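Local coordinates for francisella virulence factor (Francisella novicida, PDB 5EVG), which is of unknown molecular function but probably contributes to the virulence of Francisella, at residues Thr46-Ser51 and Cys60-Lys65; Pro19-Ser24 and Gly75-Lys80. All blocks are in the same frame, centred on the assembly; numbering follows the deposited sequence.

Contact 1. Residues Thr46-Ser51 and Cys60-Lys65; sequences TSTHVS and CDKNLK
T46 and N63 meet where strand 42-49 packs against helix 56-73. T46 OG1 donates a hydrogen bond to the backbone O of N63, 3.0 Å away. OG1 stands above the carbonyl plane, well off the C=O direction (C=O...OG1 angle 102°). The same OG1 lies 3.3 Å from N63 CB. T46 puts OG1 there by holding it between its backbone N and carbonyl carbon (chi1 66°). The N63 side chain runs the opposite way past T46, and its amide ends beside T48. T48 CG2 also lies 4.3 Å from K62 CE, a loose contact along the lysine chain.

This is one helix, 56-73, packed on a face of a mixed beta-sheet. The local axes of 46-49 and 60-65 are 7.6 Å apart and run at 143°, closer to antiparallel than to parallel. T46 and T48 point to the helix, while S47 between them points away.

Further out, T48 OG1 is hydrogen-bonded to T6 OG1. N63 also packs on V96 and L98 of the adjacent strand 95-103. One turn earlier, C60 turns away from strand 46-49 and forms a disulfide with C83.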
loop_
_atom_site.group_PDB
_atom_site.type_symbol
_atom_site.label_atom_id
_atom_site.label_comp_id
_atom_site.label_asym_id
_atom_site.label_seq_id
_atom_site.Cartn_x
_atom_site.Cartn_y
_atom_site.Cartn_z
ATOM N N THR A 46 2.467 3.317 2.730
ATOM C CA THR A 46 1.690 4.554 2.809
ATOM C C THR A 46 1.155 4.730 4.224
ATOM O O THR A 46 1.067 3.767 4.994
ATOM C CB THR A 46 0.534 4.578 1.796
ATOM O OG1 THR A 46 -0.432 3.571 2.128
ATOM C CG2 THR A 46 1.066 4.336 0.381
ATOM N N SER A 47 0.812 5.977 4.571
ATOM C CA SER A 47 0.454 6.299 5.942
ATOM C C SER A 47 -0.435 7.538 5.979
ATOM O O SER A 47 -0.255 8.463 5.184
ATOM C CB SER A 47 1.715 6.540 6.782
ATOM O OG SER A 47 1.392 6.861 8.115
ATOM N N THR A 48 -1.376 7.553 6.937
ATOM C CA THR A 48 -2.239 8.699 7.227
ATOM C C THR A 48 -2.488 8.768 8.730
ATOM O O THR A 48 -2.746 7.739 9.369
ATOM C CB THR A 48 -3.594 8.605 6.497
ATOM O OG1 THR A 48 -3.375 8.295 5.120
ATOM C CG2 THR A 48 -4.356 9.940 6.578
ATOM N N HIS A 49 -2.402 9.975 9.286
ATOM C CA HIS A 49 -2.694 10.163 10.700
ATOM C C HIS A 49 -4.156 9.839 10.993
ATOM O O HIS A 49 -5.040 10.040 10.158
ATOM C CB HIS A 49 -2.382 11.596 11.128
ATOM C CG HIS A 49 -2.821 11.906 12.523
ATOM N ND1 HIS A 49 -2.092 11.533 13.629
ATOM C CD2 HIS A 49 -3.939 12.510 12.993
ATOM C CE1 HIS A 49 -2.727 11.917 14.723
ATOM N NE2 HIS A 49 -3.852 12.508 14.365
ATOM N N VAL A 50 -4.413 9.350 12.203
ATOM C CA VAL A 50 -5.754 8.969 12.628
ATOM C C VAL A 50 -6.019 9.551 14.013
ATOM O O VAL A 50 -5.157 9.494 14.899
ATOM C CB VAL A 50 -5.935 7.434 12.612
ATOM C CG1 VAL A 50 -4.883 6.733 13.462
ATOM C CG2 VAL A 50 -7.334 7.054 13.046
ATOM N N SER A 51 -7.203 10.136 14.194
ATOM C CA SER A 51 -7.608 10.641 15.500
ATOM C C SER A 51 -8.883 9.998 16.027
ATOM O O SER A 51 -9.305 10.330 17.141
ATOM C CB SER A 51 -7.770 12.171 15.463
ATOM O OG SER A 51 -7.900 12.669 14.143
ATOM N N CYS A 60 -7.628 3.174 5.931
ATOM C CA CYS A 60 -6.998 2.091 5.180
ATOM C C CYS A 60 -7.295 2.230 3.688
ATOM O O CYS A 60 -6.393 2.095 2.852
ATOM C CB CYS A 60 -7.456 0.733 5.713
ATOM S SG CYS A 60 -6.702 -0.721 4.859
ATOM N N ASP A 61 -8.542 2.567 3.333
ATOM C CA ASP A 61 -8.858 2.754 1.921
ATOM C C ASP A 61 -8.074 3.922 1.334
ATOM O O ASP A 61 -7.602 3.844 0.198
ATOM C CB ASP A 61 -10.364 2.960 1.733
ATOM C CG ASP A 61 -11.131 1.654 1.697
ATOM O OD1 ASP A 61 -10.563 0.641 1.212
ATOM O OD2 ASP A 61 -12.301 1.639 2.145
ATOM N N LYS A 62 -7.912 5.011 2.098
ATOM C CA LYS A 62 -7.102 6.140 1.635
ATOM C C LYS A 62 -5.647 5.721 1.411
ATOM O O LYS A 62 -5.014 6.106 0.415
ATOM C CB LYS A 62 -7.172 7.271 2.659
ATOM C CG LYS A 62 -6.694 8.627 2.157
ATOM C CD LYS A 62 -7.282 9.759 3.007
ATOM C CE LYS A 62 -6.429 11.031 2.970
ATOM N NZ LYS A 62 -6.110 11.487 1.587
ATOM N N ASN A 63 -5.084 4.980 2.366
ATOM C CA ASN A 63 -3.755 4.390 2.204
ATOM C C ASN A 63 -3.681 3.537 0.947
ATOM O O ASN A 63 -2.703 3.602 0.189
ATOM C CB ASN A 63 -3.437 3.502 3.403
ATOM C CG ASN A 63 -3.107 4.304 4.656
ATOM O OD1 ASN A 63 -2.965 3.744 5.745
ATOM N ND2 ASN A 63 -2.949 5.597 4.499
ATOM N N LEU A 64 -4.693 2.701 0.734
ATOM C CA LEU A 64 -4.671 1.801 -0.417
ATOM C C LEU A 64 -4.754 2.575 -1.727
ATOM O O LEU A 64 -4.101 2.205 -2.710
ATOM C CB LEU A 64 -5.811 0.797 -0.308
ATOM C CG LEU A 64 -5.936 -0.216 -1.439
ATOM C CD1 LEU A 64 -4.594 -0.976 -1.608
ATOM C CD2 LEU A 64 -7.108 -1.155 -1.152
ATOM N N LYS A 65 -5.540 3.663 -1.756
ATOM C CA LYS A 65 -5.629 4.480 -2.966
ATOM C C LYS A 65 -4.266 5.030 -3.354
ATOM O O LYS A 65 -3.895 5.007 -4.532
ATOM C CB LYS A 65 -6.632 5.628 -2.769
ATOM C CG LYS A 65 -6.875 6.466 -4.023
ATOM C CD LYS A 65 -7.857 7.626 -3.740
ATOM C CE LYS A 65 -8.196 8.398 -4.986
ATOM N NZ LYS A 65 -9.177 9.479 -4.655
#

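Contact 2. Residues Pro19-Ser24 and Gly75-Lys80; sequences PPTDPS and GAHEIK
T21 and G75 pack together where helix 56-73 ends in a Schellman motif. G75 is its C-prime residue, with positive phi (92°). The chain then leads to strand 78-84 through a classic beta bulge, in which H77 and E78 both face F103. The loop 19-24 lies against this turn.

The tight part is made by backbone and one methyl group. P19 O lies 3.2 Å from G75 CA, and P20 CA is 4.1 Å from the same atom. The lack of a side chain on G75 lets the loop come this close. T21 points its side chain at the turn. Its OG1 is anti to the backbone N (chi1 -174°), which leaves CG2 between the backbone N and the carbonyl carbon; this methyl meets A76 O at 3.1 Å. That oxygen is buried and has no polar partner in the model. T21 is also tied by its backbone to A72 of the helix.

The looser part is at H77. T21 CB sits over one face of the imidazole, 4.1 Å from NE2. The two side chains meet at a slant. Each has its polar partner elsewhere: T21 OG1 bonds to Q25 OE1, and H77 ND1 to R104 O.

The exposed end of the loop turns away from 75-80. There D22 OD2 accepts from S24 N in an Asx turn and also from S24 OG at 2.6 Å. On the P19 side, one water links the segments, donating to P19 O and to G75 O, each at 2.8 Å.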
loop_
_atom_site.group_PDB
_atom_site.type_symbol
_atom_site.label_atom_id
_atom_site.label_comp_id
_atom_site.label_asym_id
_atom_site.label_seq_id
_atom_site.Cartn_x
_atom_site.Cartn_y
_atom_site.Cartn_z
ATOM N N PRO A 19 6.465 0.048 -18.136
ATOM C CA PRO A 19 5.552 1.108 -18.592
ATOM C C PRO A 19 4.431 1.316 -17.591
ATOM O O PRO A 19 3.864 0.343 -17.073
ATOM C CB PRO A 19 5.011 0.579 -19.931
ATOM C CG PRO A 19 5.386 -0.854 -19.996
ATOM C CD PRO A 19 6.505 -1.109 -19.049
ATOM N N PRO A 20 4.090 2.568 -17.289
ATOM C CA PRO A 20 3.043 2.826 -16.292
ATOM C C PRO A 20 1.711 2.235 -16.717
ATOM O O PRO A 20 1.415 2.104 -17.904
ATOM C CB PRO A 20 2.972 4.357 -16.233
ATOM C CG PRO A 20 4.292 4.821 -16.741
ATOM C CD PRO A 20 4.734 3.805 -17.756
ATOM N N THR A 21 0.902 1.881 -15.728
ATOM C CA THR A 21 -0.461 1.432 -15.952
ATOM C C THR A 21 -1.422 2.370 -15.220
ATOM O O THR A 21 -1.009 3.295 -14.521
ATOM C CB THR A 21 -0.639 -0.018 -15.504
ATOM O OG1 THR A 21 -1.948 -0.463 -15.873
ATOM C CG2 THR A 21 -0.472 -0.130 -13.998
ATOM N N ASP A 22 -2.767 2.133 -15.420
ATOM C CA ASP A 22 -3.782 2.963 -14.779
ATOM C C ASP A 22 -4.195 2.343 -13.445
ATOM O O ASP A 22 -4.278 1.111 -13.334
ATOM C CB ASP A 22 -5.002 3.113 -15.692
ATOM C CG ASP A 22 -6.061 4.053 -15.123
ATOM O OD1 ASP A 22 -5.904 5.294 -15.240
ATOM O OD2 ASP A 22 -7.066 3.549 -14.574
ATOM N N PRO A 23 -4.438 3.167 -12.414
ATOM C CA PRO A 23 -4.880 2.606 -11.126
ATOM C C PRO A 23 -6.009 1.595 -11.259
ATOM O O PRO A 23 -5.984 0.576 -10.557
ATOM C CB PRO A 23 -5.307 3.851 -10.336
ATOM C CG PRO A 23 -4.408 4.932 -10.863
ATOM C CD PRO A 23 -4.270 4.633 -12.344
ATOM N N SER A 24 -6.976 1.819 -12.169
ATOM C CA SER A 24 -8.075 0.864 -12.311
ATOM C C SER A 24 -7.609 -0.536 -12.731
ATOM O O SER A 24 -8.377 -1.500 -12.593
ATOM C CB SER A 24 -9.108 1.378 -13.311
ATOM O OG SER A 24 -8.564 1.485 -14.615
ATOM N N GLY A 75 4.171 0.536 -13.013
ATOM C CA GLY A 75 3.828 -0.473 -13.988
ATOM C C GLY A 75 3.254 -1.748 -13.424
ATOM O O GLY A 75 2.968 -2.671 -14.197
ATOM N N ALA A 76 3.059 -1.835 -12.110
ATOM C CA ALA A 76 2.553 -3.070 -11.536
ATOM C C ALA A 76 1.081 -3.234 -11.870
ATOM O O ALA A 76 0.331 -2.258 -11.954
ATOM C CB ALA A 76 2.767 -3.090 -10.019
ATOM N N HIS A 77 0.664 -4.475 -12.088
ATOM C CA HIS A 77 -0.747 -4.762 -12.269
ATOM C C HIS A 77 -1.368 -5.410 -11.042
ATOM O O HIS A 77 -2.530 -5.822 -11.095
ATOM C CB HIS A 77 -0.951 -5.644 -13.501
ATOM C CG HIS A 77 -0.626 -4.951 -14.785
ATOM N ND1 HIS A 77 0.667 -4.680 -15.175
ATOM C CD2 HIS A 77 -1.426 -4.460 -15.761
ATOM C CE1 HIS A 77 0.651 -4.056 -16.339
ATOM N NE2 HIS A 77 -0.608 -3.910 -16.716
ATOM N N GLU A 78 -0.640 -5.478 -9.929
ATOM C CA GLU A 78 -1.138 -6.194 -8.766
ATOM C C GLU A 78 -0.439 -5.665 -7.522
ATOM O O GLU A 78 0.748 -5.341 -7.569
ATOM C CB GLU A 78 -0.895 -7.707 -8.914
ATOM C CG GLU A 78 -1.352 -8.543 -7.720
ATOM C CD GLU A 78 -0.904 -9.998 -7.839
ATOM O OE1 GLU A 78 -0.148 -10.303 -8.776
ATOM O OE2 GLU A 78 -1.310 -10.831 -7.005
ATOM N N ILE A 79 -1.186 -5.556 -6.427
ATOM C CA ILE A 79 -0.619 -5.238 -5.121
ATOM C C ILE A 79 -1.200 -6.217 -4.108
ATOM O O ILE A 79 -2.370 -6.604 -4.205
ATOM C CB ILE A 79 -0.887 -3.769 -4.718
ATOM C CG1 ILE A 79 -0.223 -3.435 -3.387
ATOM C CG2 ILE A 79 -2.391 -3.478 -4.621
ATOM C CD1 ILE A 79 -0.578 -2.047 -2.863
ATOM N N LYS A 80 -0.360 -6.681 -3.180
ATOM C CA LYS A 80 -0.822 -7.434 -2.026
ATOM C C LYS A 80 -0.429 -6.627 -0.801
ATOM O O LYS A 80 0.733 -6.224 -0.688
ATOM C CB LYS A 80 -0.195 -8.842 -1.975
ATOM C CG LYS A 80 -0.249 -9.635 -3.291
ATOM C CD LYS A 80 0.535 -10.966 -3.186
ATOM C CE LYS A 80 0.605 -11.707 -4.515
ATOM N NZ LYS A 80 1.418 -12.970 -4.396
HETATM O O HOH W 1 3.668 -2.396 -16.916
#

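Overall arrangement
The two contacts lie on opposite sides of the chain's centre, with their own centres about 19 Å apart. Their nearest atoms are about 4 Å apart, but they do not touch. Helix 56-73 connects them: contact 1 uses 60-65, near its middle, and segment 75-80 of contact 2 follows closely on its C-terminal end. Both reach the same mixed sheet, contact 1 through strand 42-49 and contact 2 at the turn leading into strand 78-84, with strand 95-103 between these strands. Along the chain, 19-24 comes first, then 46-51, 60-65 and 75-80. Contact 1 packs the helix on the sheet, and contact 2 packs the early loop on the turn that follows the helix.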